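Local structure of Sfrice_029225 (Spodoptera frugiperda, 6I50) at residues Asp38-Ala43 and Val74-Leu79; Pro54-Thr57 and His61-Val64; Glu100-Cys105 and Ala125-Lys130. The protein probably acts as a cytokine of the tumour necrosis factor family that binds a receptor of the TNF receptor type. One frame throughout, in Å; residues are numbered along the deposited sequence.

Contact 1: residues Asp38-Ala43 and Val74-Leu79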
ATOM      1  N   ASP A  38      -6.138  14.497  13.826  1.00 18.37           N
ATOM      2  CA  ASP A  38      -5.576  14.442  15.171  1.00 19.72           C
ATOM      3  C   ASP A  38      -6.299  13.456  16.083  1.00 20.48           C
ATOM      4  O   ASP A  38      -6.107  13.504  17.304  1.00 32.40           O
ATOM      5  CB  ASP A  38      -5.562  15.835  15.816  1.00 25.92           C
ATOM      6  CG  ASP A  38      -6.947  16.449  15.939  1.00 28.59           C
ATOM      7  OD1 ASP A  38      -7.945  15.791  15.574  1.00 32.50           O
ATOM      8  OD2 ASP A  38      -7.034  17.604  16.408  1.00 38.07           O
ATOM      9  N   VAL A  39      -7.117  12.565  15.529  1.00 19.61           N
ATOM     10  CA  VAL A  39      -7.815  11.573  16.339  1.00 23.67           C
ATOM     11  C   VAL A  39      -7.063  10.248  16.244  1.00 20.36           C
ATOM     12  O   VAL A  39      -7.666   9.188  16.059  1.00 25.82           O
ATOM     13  CB  VAL A  39      -9.284  11.438  15.893  1.00 26.98           C
ATOM     14  CG1 VAL A  39     -10.117  10.730  16.951  1.00 38.02           C
ATOM     15  CG2 VAL A  39      -9.870  12.814  15.602  1.00 33.46           C
ATOM     16  N   TRP A  40      -5.737  10.308  16.353  1.00 16.48           N
ATOM     17  CA  TRP A  40      -4.879   9.133  16.322  1.00 15.95           C
ATOM     18  C   TRP A  40      -4.645   8.604  17.730  1.00 17.51           C
ATOM     19  O   TRP A  40      -4.719   9.338  18.716  1.00 21.12           O
ATOM     20  CB  TRP A  40      -3.512   9.447  15.702  1.00 13.96           C
ATOM     21  CG  TRP A  40      -3.506   9.983  14.310  1.00 16.70           C
ATOM     22  CD1 TRP A  40      -2.874  11.114  13.873  1.00 17.88           C
ATOM     23  CD2 TRP A  40      -4.119   9.397  13.155  1.00 14.98           C
ATOM     24  NE1 TRP A  40      -3.066  11.272  12.521  1.00 19.22           N
ATOM     25  CE2 TRP A  40      -3.824  10.230  12.057  1.00 17.34           C
ATOM     26  CE3 TRP A  40      -4.890   8.251  12.944  1.00 16.79           C
ATOM     27  CZ2 TRP A  40      -4.277   9.955  10.768  1.00 20.25           C
ATOM     28  CZ3 TRP A  40      -5.340   7.983  11.666  1.00 16.63           C
ATOM     29  CH2 TRP A  40      -5.036   8.830  10.597  1.00 18.06           C
ATOM     30  N   TYR A  41      -4.320   7.313  17.810  1.00 15.14           N
ATOM     31  CA  TYR A  41      -3.936   6.703  19.066  1.00 12.57           C
ATOM     32  C   TYR A  41      -3.055   5.507  18.744  1.00 15.20           C
ATOM     33  O   TYR A  41      -3.344   4.778  17.784  1.00 14.13           O
ATOM     34  CB  TYR A  41      -5.149   6.256  19.892  1.00 14.59           C
ATOM     35  CG  TYR A  41      -4.812   5.992  21.339  1.00 19.42           C
ATOM     36  CD1 TYR A  41      -4.818   7.023  22.267  1.00 25.56           C
ATOM     37  CD2 TYR A  41      -4.477   4.717  21.773  1.00 20.22           C
ATOM     38  CE1 TYR A  41      -4.500   6.793  23.593  1.00 33.56           C
ATOM     39  CE2 TYR A  41      -4.157   4.476  23.099  1.00 29.18           C
ATOM     40  CZ  TYR A  41      -4.170   5.520  24.003  1.00 33.55           C
ATOM     41  OH  TYR A  41      -3.855   5.291  25.323  1.00 39.19           O
ATOM     42  N   PRO A  42      -1.989   5.276  19.509  1.00 15.56           N
ATOM     43  CA  PRO A  42      -1.130   4.115  19.234  1.00 10.76           C
ATOM     44  C   PRO A  42      -1.888   2.799  19.361  1.00 15.28           C
ATOM     45  O   PRO A  42      -2.695   2.606  20.275  1.00 15.29           O
ATOM     46  CB  PRO A  42      -0.028   4.233  20.296  1.00 14.53           C
ATOM     47  CG  PRO A  42      -0.625   5.084  21.376  1.00 17.48           C
ATOM     48  CD  PRO A  42      -1.505   6.059  20.656  1.00 18.41           C
ATOM     49  N   ALA A  43      -1.628   1.893  18.411  1.00 12.45           N
ATOM     50  CA  ALA A  43      -2.130   0.533  18.510  1.00 11.55           C
ATOM     51  C   ALA A  43      -1.537  -0.141  19.747  1.00 10.83           C
ATOM     52  O   ALA A  43      -0.493   0.280  20.253  1.00 13.81           O
ATOM     53  CB  ALA A  43      -1.779  -0.258  17.250  1.00 13.99           C
ATOM     54  N   VAL A  74       0.001   5.481   5.118  1.00  7.70           N
ATOM     55  CA  VAL A  74      -1.127   6.269   5.600  1.00  8.54           C
ATOM     56  C   VAL A  74      -2.389   5.789   4.903  1.00  6.26           C
ATOM     57  O   VAL A  74      -2.388   5.557   3.688  1.00  9.20           O
ATOM     58  CB  VAL A  74      -0.924   7.776   5.335  1.00  9.43           C
ATOM     59  CG1 VAL A  74      -2.178   8.564   5.694  1.00 10.27           C
ATOM     60  CG2 VAL A  74       0.293   8.316   6.084  1.00 13.11           C
ATOM     61  N   GLN A  75      -3.476   5.662   5.663  1.00  9.80           N
ATOM     62  CA  GLN A  75      -4.799   5.461   5.084  1.00  9.64           C
ATOM     63  C   GLN A  75      -5.796   6.387   5.765  1.00  8.93           C
ATOM     64  O   GLN A  75      -5.890   6.408   6.997  1.00 10.53           O
ATOM     65  CB  GLN A  75      -5.273   4.015   5.224  1.00  7.74           C
ATOM     66  CG  GLN A  75      -6.675   3.796   4.660  1.00 10.23           C
ATOM     67  CD  GLN A  75      -6.978   2.332   4.443  1.00  9.93           C
ATOM     68  OE1 GLN A  75      -6.326   1.669   3.635  1.00 12.43           O
ATOM     69  NE2 GLN A  75      -7.981   1.816   5.157  1.00  8.81           N
ATOM     70  N   ILE A  76      -6.526   7.157   4.966  1.00  9.13           N
ATOM     71  CA  ILE A  76      -7.652   7.947   5.446  1.00 11.88           C
ATOM     72  C   ILE A  76      -8.906   7.378   4.802  1.00  9.39           C
ATOM     73  O   ILE A  76      -8.990   7.276   3.570  1.00 10.63           O
ATOM     74  CB  ILE A  76      -7.494   9.441   5.123  1.00  9.86           C
ATOM     75  CG1 ILE A  76      -6.197   9.994   5.739  1.00 10.65           C
ATOM     76  CG2 ILE A  76      -8.701  10.225   5.625  1.00 10.88           C
ATOM     77  CD1 ILE A  76      -6.133   9.901   7.255  1.00 11.15           C
ATOM     78  N   TYR A  77      -9.875   7.005   5.629  1.00 10.97           N
ATOM     79  CA  TYR A  77     -11.139   6.447   5.158  1.00 12.73           C
ATOM     80  C   TYR A  77     -12.162   7.578   5.149  1.00 16.22           C
ATOM     81  O   TYR A  77     -12.643   8.003   6.201  1.00 13.99           O
ATOM     82  CB  TYR A  77     -11.561   5.292   6.061  1.00 13.06           C
ATOM     83  CG  TYR A  77     -12.689   4.418   5.556  1.00  9.54           C
ATOM     84  CD1 TYR A  77     -13.989   4.897   5.481  1.00 12.34           C
ATOM     85  CD2 TYR A  77     -12.459   3.091   5.216  1.00 14.90           C
ATOM     86  CE1 TYR A  77     -15.023   4.091   5.047  1.00 18.43           C
ATOM     87  CE2 TYR A  77     -13.491   2.276   4.782  1.00 14.07           C
ATOM     88  CZ  TYR A  77     -14.766   2.780   4.705  1.00 21.36           C
ATOM     89  OH  TYR A  77     -15.798   1.976   4.277  1.00 29.86           O
ATOM     90  N   TYR A  78     -12.495   8.067   3.957  1.00 12.73           N
ATOM     91  CA  TYR A  78     -13.460   9.150   3.829  1.00 12.38           C
ATOM     92  C   TYR A  78     -14.878   8.611   3.738  1.00 10.53           C
ATOM     93  O   TYR A  78     -15.128   7.564   3.132  1.00 15.33           O
ATOM     94  CB  TYR A  78     -13.161  10.000   2.591  1.00 11.33           C
ATOM     95  CG  TYR A  78     -11.838  10.728   2.659  1.00 10.19           C
ATOM     96  CD1 TYR A  78     -11.735  11.981   3.249  1.00 10.44           C
ATOM     97  CD2 TYR A  78     -10.688  10.156   2.133  1.00 14.81           C
ATOM     98  CE1 TYR A  78     -10.514  12.644   3.309  1.00 12.08           C
ATOM     99  CE2 TYR A  78      -9.475  10.806   2.181  1.00 16.83           C
ATOM    100  CZ  TYR A  78      -9.390  12.046   2.770  1.00 15.72           C
ATOM    101  OH  TYR A  78      -8.167  12.680   2.810  1.00 14.14           O
ATOM    102  N   LEU A  79     -15.808   9.339   4.345  1.00 11.85           N
ATOM    103  CA  LEU A  79     -17.242   9.110   4.185  1.00 13.64           C
ATOM    104  C   LEU A  79     -17.772  10.512   3.918  1.00 16.04           C
ATOM    105  O   LEU A  79     -18.103  11.253   4.847  1.00 15.91           O
ATOM    106  CB  LEU A  79     -17.873   8.452   5.415  1.00 14.97           C
ATOM    107  CG  LEU A  79     -19.349   8.074   5.259  1.00 18.04           C
ATOM    108  CD1 LEU A  79     -19.553   7.304   3.965  1.00 27.79           C
ATOM    109  CD2 LEU A  79     -19.834   7.259   6.444  1.00 21.03           C
TER
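The outer edge of the Trp40 indole meets the end of Ile76 inside the jelly-roll beta sandwich of the TNF fold. Trp40 CH2 lies 3.7 Å from Ile76 CD1. The neighbouring ring atom Trp40 CZ2 follows, 4.0 Å from the same Ile76 CD1. The methyl sits near the indole plane, so this is contact at an edge and not over a face. The two side chains cross at about a right angle. The backbone carbonyl of Gln75 lies at the same ring edge, with Gln75 O 4.4 Å from Trp40 CH2. The contact is small and buried, and its closest approach is apolar.

The backbones stay far apart, with Trp40 CA 11.3 Å from Ile76 CA. The side chains bridge that gap. Trp40 has CG beside its backbone N (chi1 -58°), and its long ring brings the six-membered end to Ile76. In Ile76, CG1 also lies beside the backbone N, and CD1 at its end makes the contact.

Phe8 and Met148 pack on Trp40, and Trp87 of the facing sheet packs on Ile76. Next to Ile76, the Gln75 side chain leads away from Trp40 to the trimer interface. There its OE1 bonds to Ser123 OG of the second subunit, while its NE2 bonds to Lys152 O of its own chain.

The two branches of Ile76 serve different rings. CD1 goes to Trp40, while Ile76 CG2 sits 3.4 Å above the plane of the Tyr78 ring, offset toward the rim.

Contact 2: residues Pro54-Thr57 and His61-Val64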
ATOM      1  N   PRO A  54       9.109   6.103  17.079  1.00 10.15           N
ATOM      2  CA  PRO A  54       8.363   7.355  16.919  1.00 10.03           C
ATOM      3  C   PRO A  54       7.208   7.422  17.906  1.00 14.55           C
ATOM      4  O   PRO A  54       6.644   6.403  18.307  1.00 13.14           O
ATOM      5  CB  PRO A  54       7.855   7.290  15.472  1.00  7.78           C
ATOM      6  CG  PRO A  54       8.750   6.300  14.797  1.00 10.58           C
ATOM      7  CD  PRO A  54       9.112   5.295  15.850  1.00 10.40           C
ATOM      8  N   THR A  55       6.839   8.644  18.280  1.00 10.09           N
ATOM      9  CA  THR A  55       5.787   8.857  19.261  1.00 13.12           C
ATOM     10  C   THR A  55       4.744   9.809  18.690  1.00 14.12           C
ATOM     11  O   THR A  55       4.943  10.426  17.641  1.00 14.00           O
ATOM     12  CB  THR A  55       6.349   9.394  20.592  1.00 15.91           C
ATOM     13  OG1 THR A  55       7.084  10.604  20.357  1.00 14.20           O
ATOM     14  CG2 THR A  55       7.272   8.356  21.237  1.00 14.33           C
ATOM     15  N   LEU A  56       3.619   9.916  19.392  1.00 14.07           N
ATOM     16  CA  LEU A  56       2.476  10.706  18.947  1.00 14.92           C
ATOM     17  C   LEU A  56       2.304  11.916  19.854  1.00 17.10           C
ATOM     18  O   LEU A  56       2.185  11.772  21.078  1.00 16.93           O
ATOM     19  CB  LEU A  56       1.197   9.863  18.940  1.00 12.47           C
ATOM     20  CG  LEU A  56      -0.082  10.541  18.441  1.00 17.18           C
ATOM     21  CD1 LEU A  56       0.034  10.835  16.955  1.00 19.65           C
ATOM     22  CD2 LEU A  56      -1.304   9.671  18.746  1.00 20.05           C
ATOM     23  N   THR A  57       2.283  13.103  19.256  1.00 16.21           N
ATOM     24  CA  THR A  57       2.081  14.328  20.011  1.00 15.64           C
ATOM     25  C   THR A  57       0.589  14.578  20.235  1.00 16.99           C
ATOM     26  O   THR A  57      -0.278  13.979  19.594  1.00 18.99           O
ATOM     27  CB  THR A  57       2.711  15.525  19.294  1.00 20.00           C
ATOM     28  OG1 THR A  57       1.886  15.899  18.182  1.00 17.45           O
ATOM     29  CG2 THR A  57       4.125  15.192  18.803  1.00 15.40           C
ATOM     30  N   HIS A  61       0.634  14.984  15.578  1.00 15.87           N
ATOM     31  CA  HIS A  61       1.827  14.788  14.770  1.00 11.26           C
ATOM     32  C   HIS A  61       2.570  13.541  15.230  1.00 16.24           C
ATOM     33  O   HIS A  61       2.610  13.229  16.424  1.00 15.61           O
ATOM     34  CB  HIS A  61       2.761  16.000  14.866  1.00 11.87           C
ATOM     35  CG  HIS A  61       2.238  17.230  14.195  1.00 16.60           C
ATOM     36  ND1 HIS A  61       1.277  18.037  14.762  1.00 17.24           N
ATOM     37  CD2 HIS A  61       2.566  17.810  13.013  1.00 15.01           C
ATOM     38  CE1 HIS A  61       1.021  19.052  13.955  1.00 20.11           C
ATOM     39  NE2 HIS A  61       1.790  18.936  12.886  1.00 15.17           N
ATOM     40  N   VAL A  62       3.149  12.823  14.276  1.00 12.84           N
ATOM     41  CA  VAL A  62       4.082  11.746  14.586  1.00 11.13           C
ATOM     42  C   VAL A  62       5.468  12.355  14.747  1.00 14.71           C
ATOM     43  O   VAL A  62       5.951  13.066  13.860  1.00 15.93           O
ATOM     44  CB  VAL A  62       4.072  10.667  13.492  1.00 10.80           C
ATOM     45  CG1 VAL A  62       5.170   9.657  13.754  1.00 11.87           C
ATOM     46  CG2 VAL A  62       2.717   9.970  13.450  1.00 13.11           C
ATOM     47  N   HIS A  63       6.098  12.082  15.883  1.00 12.44           N
ATOM     48  CA  HIS A  63       7.372  12.673  16.277  1.00 11.12           C
ATOM     49  C   HIS A  63       8.462  11.623  16.052  1.00 13.35           C
ATOM     50  O   HIS A  63       8.510  10.613  16.759  1.00 12.16           O
ATOM     51  CB  HIS A  63       7.269  13.107  17.741  1.00 11.31           C
ATOM     52  CG  HIS A  63       8.464  13.837  18.277  1.00 15.70           C
ATOM     53  ND1 HIS A  63       9.676  13.892  17.627  1.00 17.83           N
ATOM     54  CD2 HIS A  63       8.626  14.525  19.433  1.00 13.91           C
ATOM     55  CE1 HIS A  63      10.531  14.594  18.352  1.00 16.36           C
ATOM     56  NE2 HIS A  63       9.919  14.986  19.455  1.00 21.20           N
ATOM     57  N   VAL A  64       9.331  11.860  15.063  1.00 10.32           N
ATOM     58  CA  VAL A  64      10.411  10.936  14.710  1.00 11.11           C
ATOM     59  C   VAL A  64      11.608  11.229  15.609  1.00  9.50           C
ATOM     60  O   VAL A  64      11.981  12.394  15.794  1.00 11.57           O
ATOM     61  CB  VAL A  64      10.792  11.081  13.222  1.00  7.25           C
ATOM     62  CG1 VAL A  64      11.975  10.165  12.851  1.00 13.01           C
ATOM     63  CG2 VAL A  64       9.580  10.809  12.316  1.00  9.36           C
TER
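Thr57 OG1 accepts a hydrogen bond from His61 N at 3.0 Å and is also hydrogen-bonded to Thr59 OG1, which bonds to His61 ND1 as well. The N-H...O angle of 138° shows that the bond from His61 N is bent. With chi1 at 75°, OG1 lies between the backbone N and the carbonyl carbon of Thr57, facing His61. The bond closes the turn of a beta hairpin made by strands 55-56 and 62-63. Here a side-chain oxygen takes the His61 amide. The return bond is backbone to backbone: Thr57 N gives to His61 O at 2.9 Å and is nearly straight.

Further along, Thr55 and His63 form an antiparallel hydrogen-bonded pair. Thr55 N gives a hydrogen bond to His63 O. His63 N gives one to Thr55 O at 2.7 Å. Their side chains lie side by side and point the same way, with Thr55 OG1 3.6 Å from His63 CB. Thr55 OG1 is hydrogen-bonded to His65 NE2, and the His63 and His65 rings also meet. Thr57 CG2 comes within 3.9 Å of His63 CB, the two side chains crossing at about a right angle.

Leu56 and Val62 are the non-hydrogen-bonded pair. Leu56 CD1 rests 3.6 Å from His61 O. Pro54 CB packs on Val62 CG1 at 4.0 Å. Phe8 packs on both Leu56 and Val62, so this face turns toward the interior of the sandwich.

Leu56 and Val62 thus make an apolar face, and Thr55 and His63 lie on the other. Partly exposed histidines such as His61 and His63 would probably gain positive charge on acidification, consistent with a surface whose charge changes within endosomes.

Contact 3: residues Glu100-Cys105 and Ala125-Lys130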
ATOM      1  N   GLU A 100       7.076  20.389   4.233  1.00 12.12           N
ATOM      2  CA  GLU A 100       7.409  19.637   3.028  1.00 12.80           C
ATOM      3  C   GLU A 100       6.352  18.560   2.822  1.00 14.90           C
ATOM      4  O   GLU A 100       5.970  17.872   3.773  1.00 18.45           O
ATOM      5  CB  GLU A 100       8.790  18.980   3.131  1.00 19.01           C
ATOM      6  CG  GLU A 100       9.965  19.926   3.015  1.00 28.77           C
ATOM      7  CD  GLU A 100      11.299  19.212   3.170  1.00 32.28           C
ATOM      8  OE1 GLU A 100      11.298  17.989   3.428  1.00 26.32           O
ATOM      9  OE2 GLU A 100      12.352  19.871   3.040  1.00 36.43           O
ATOM     10  N   THR A 101       5.889  18.411   1.585  1.00 16.66           N
ATOM     11  CA  THR A 101       4.911  17.385   1.244  1.00 14.56           C
ATOM     12  C   THR A 101       5.658  16.154   0.741  1.00 11.87           C
ATOM     13  O   THR A 101       6.329  16.213  -0.294  1.00 16.09           O
ATOM     14  CB  THR A 101       3.934  17.897   0.184  1.00 16.43           C
ATOM     15  OG1 THR A 101       3.268  19.077   0.666  1.00 13.50           O
ATOM     16  CG2 THR A 101       2.906  16.832  -0.138  1.00 19.09           C
ATOM     17  N   LEU A 102       5.553  15.048   1.479  1.00 10.74           N
ATOM     18  CA  LEU A 102       6.290  13.834   1.153  1.00 12.60           C
ATOM     19  C   LEU A 102       5.468  12.837   0.362  1.00 12.06           C
ATOM     20  O   LEU A 102       6.033  12.070  -0.423  1.00 14.91           O
ATOM     21  CB  LEU A 102       6.786  13.147   2.431  1.00 12.03           C
ATOM     22  CG  LEU A 102       7.695  13.992   3.324  1.00 14.89           C
ATOM     23  CD1 LEU A 102       8.304  13.117   4.407  1.00 15.21           C
ATOM     24  CD2 LEU A 102       8.779  14.662   2.495  1.00 19.27           C
ATOM     25  N   LEU A 103       4.151  12.838   0.558  1.00 12.86           N
ATOM     26  CA  LEU A 103       3.268  11.819   0.007  1.00 14.11           C
ATOM     27  C   LEU A 103       1.900  12.441  -0.218  1.00 14.34           C
ATOM     28  O   LEU A 103       1.472  13.310   0.543  1.00 10.57           O
ATOM     29  CB  LEU A 103       3.166  10.626   0.965  1.00 16.36           C
ATOM     30  CG  LEU A 103       2.978   9.195   0.501  1.00 26.83           C
ATOM     31  CD1 LEU A 103       4.008   8.830  -0.557  1.00 27.77           C
ATOM     32  CD2 LEU A 103       3.110   8.292   1.725  1.00 18.05           C
ATOM     33  N   GLN A 104       1.215  11.992  -1.268  1.00  9.86           N
ATOM     34  CA  GLN A 104      -0.132  12.470  -1.545  1.00 13.28           C
ATOM     35  C   GLN A 104      -0.965  11.336  -2.120  1.00 13.52           C
ATOM     36  O   GLN A 104      -0.456  10.497  -2.869  1.00 15.94           O
ATOM     37  CB  GLN A 104      -0.127  13.656  -2.514  1.00 12.83           C
ATOM     38  CG  GLN A 104      -1.512  14.257  -2.754  1.00 13.06           C
ATOM     39  CD  GLN A 104      -1.457  15.606  -3.437  1.00 21.36           C
ATOM     40  OE1 GLN A 104      -0.383  16.123  -3.729  1.00 21.75           O
ATOM     41  NE2 GLN A 104      -2.623  16.186  -3.693  1.00 20.32           N
ATOM     42  N   CYS A 105      -2.245  11.320  -1.752  1.00 12.63           N
ATOM     43  CA  CYS A 105      -3.225  10.354  -2.225  1.00  9.90           C
ATOM     44  C   CYS A 105      -4.452  11.116  -2.703  1.00 10.35           C
ATOM     45  O   CYS A 105      -4.802  12.155  -2.139  1.00 10.54           O
ATOM     46  CB  CYS A 105      -3.607   9.371  -1.106  1.00 12.44           C
ATOM     47  SG  CYS A 105      -4.659   7.991  -1.577  1.00 16.35           S
ATOM     48  N   ALA A 125       5.498   4.639   1.106  1.00 10.33           N
ATOM     49  CA  ALA A 125       6.773   4.767   0.406  1.00 10.31           C
ATOM     50  C   ALA A 125       7.913   4.660   1.405  1.00 10.16           C
ATOM     51  O   ALA A 125       7.724   4.849   2.609  1.00 12.48           O
ATOM     52  CB  ALA A 125       6.873   6.092  -0.358  1.00 12.24           C
ATOM     53  N   ALA A 126       9.104   4.362   0.882  1.00  9.80           N
ATOM     54  CA  ALA A 126      10.337   4.422   1.664  1.00 11.84           C
ATOM     55  C   ALA A 126      10.850   5.858   1.654  1.00 13.05           C
ATOM     56  O   ALA A 126      11.247   6.371   0.604  1.00 14.41           O
ATOM     57  CB  ALA A 126      11.385   3.467   1.097  1.00 14.60           C
ATOM     58  N   LEU A 127      10.840   6.510   2.817  1.00 10.39           N
ATOM     59  CA  LEU A 127      11.104   7.940   2.933  1.00  9.30           C
ATOM     60  C   LEU A 127      12.258   8.190   3.893  1.00  9.57           C
ATOM     61  O   LEU A 127      12.384   7.514   4.916  1.00 12.77           O
ATOM     62  CB  LEU A 127       9.858   8.679   3.440  1.00 10.71           C
ATOM     63  CG  LEU A 127       8.613   8.622   2.553  1.00 11.61           C
ATOM     64  CD1 LEU A 127       7.406   9.151   3.324  1.00 16.65           C
ATOM     65  CD2 LEU A 127       8.834   9.397   1.256  1.00 15.01           C
ATOM     66  N   PHE A 128      13.109   9.157   3.564  1.00 10.33           N
ATOM     67  CA  PHE A 128      14.144   9.561   4.499  1.00 12.82           C
ATOM     68  C   PHE A 128      13.541  10.511   5.522  1.00 13.81           C
ATOM     69  O   PHE A 128      12.944  11.527   5.157  1.00 14.88           O
ATOM     70  CB  PHE A 128      15.313  10.234   3.785  1.00 12.80           C
ATOM     71  CG  PHE A 128      16.315  10.818   4.730  1.00 14.19           C
ATOM     72  CD1 PHE A 128      17.285  10.014   5.316  1.00 13.70           C
ATOM     73  CD2 PHE A 128      16.255  12.161   5.080  1.00 16.89           C
ATOM     74  CE1 PHE A 128      18.190  10.545   6.216  1.00 14.96           C
ATOM     75  CE2 PHE A 128      17.161  12.696   5.973  1.00 20.19           C
ATOM     76  CZ  PHE A 128      18.127  11.890   6.542  1.00 18.33           C
ATOM     77  N   LEU A 129      13.705  10.183   6.801  1.00 11.03           N
ATOM     78  CA  LEU A 129      13.211  11.017   7.890  1.00 11.68           C
ATOM     79  C   LEU A 129      14.346  11.310   8.856  1.00 12.73           C
ATOM     80  O   LEU A 129      15.201  10.452   9.102  1.00 15.18           O
ATOM     81  CB  LEU A 129      12.062  10.336   8.641  1.00 11.19           C
ATOM     82  CG  LEU A 129      10.869   9.904   7.779  1.00 12.58           C
ATOM     83  CD1 LEU A 129       9.872   9.114   8.605  1.00 12.99           C
ATOM     84  CD2 LEU A 129      10.194  11.111   7.148  1.00 12.72           C
ATOM     85  N   LYS A 130      14.358  12.527   9.398  1.00 12.08           N
ATOM     86  CA  LYS A 130      15.362  12.940  10.370  1.00 15.04           C
ATOM     87  C   LYS A 130      14.796  12.905  11.783  1.00 16.18           C
ATOM     88  O   LYS A 130      13.619  13.195  12.008  1.00 16.05           O
ATOM     89  CB  LYS A 130      15.863  14.360  10.086  1.00 21.67           C
ATOM     90  CG  LYS A 130      16.576  14.535   8.772  1.00 31.69           C
ATOM     91  CD  LYS A 130      17.339  15.852   8.731  1.00 36.48           C
ATOM     92  CE  LYS A 130      18.510  15.840   9.696  1.00 38.82           C
ATOM     93  NZ  LYS A 130      19.562  16.808   9.278  1.00 45.97           N
TER
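The two sheets of the TNF jelly roll face each other here, joined by a line of aliphatic side chains. Leu102 and Leu103 come from strand 100-108, the outermost strand of one sheet within this chain. Ala125, Leu127 and Leu129 come from strand 117-129 of the other. The segment axes approach to 9.0 Å and run almost antiparallel, at 171°. At that spacing the layers meet through side chains.

Leu102 touches two leucines. Its CB lies 4.1 Å from Leu127 CD1. Its CD1 lies 3.9 Å from Leu129 CD2, where the two side chains cross obliquely. In both Leu127 and Leu129, CG stands opposite the carbonyl carbon (chi1 -62° and -55°), and one methyl of each meets Leu102. Beside them, Leu103 CD1 lies 4.0 Å from Ala125 CB.

Leu102 and Leu103 are consecutive, yet both point toward the opposite sheet. A classic beta bulge explains this. Leu102 has helix-like backbone angles, Leu103 is extended, and both hydrogen-bond to Leu89 of strand 84-92. The bulge gives the core two adjacent leucines.

Arg91 forms a salt bridge with Glu100 and also hydrogen-bonds Phe128 O, so it spans the two sheets. The disulfide Cys105-Cys121 joins the same two strands farther along. The third subunit presses on the same region: its Phe154 packs on Leu103, and its Tyr73 OH bonds to Ala126 N.

Aliphatic side chains packed between two antiparallel sheets, with a neighbouring subunit alongside, are typical of the trimeric TNF jelly roll.

Contacts 1 and 2 touch, although their centres are about 14 Å apart. Leu56 CD2 of the hairpin lies 3.4 Å from Trp40 O. Contact 2 is nested in the loop closed by contact 1. At its other end the hairpin meets contact 3: Val64 CG1 is 3.5 Å from Lys130 O, with centres about 15 Å apart. Contacts 1 and 3 do not touch within the chain; their centres are about 17 Å apart, and their nearest atoms about 5 Å. Strands 68-80 and 117-129 are nevertheless sheet neighbours. Across the trimer the two regions do join, through a hydrogen bond between Gln75 NE2 of one subunit and Gln104 O of another.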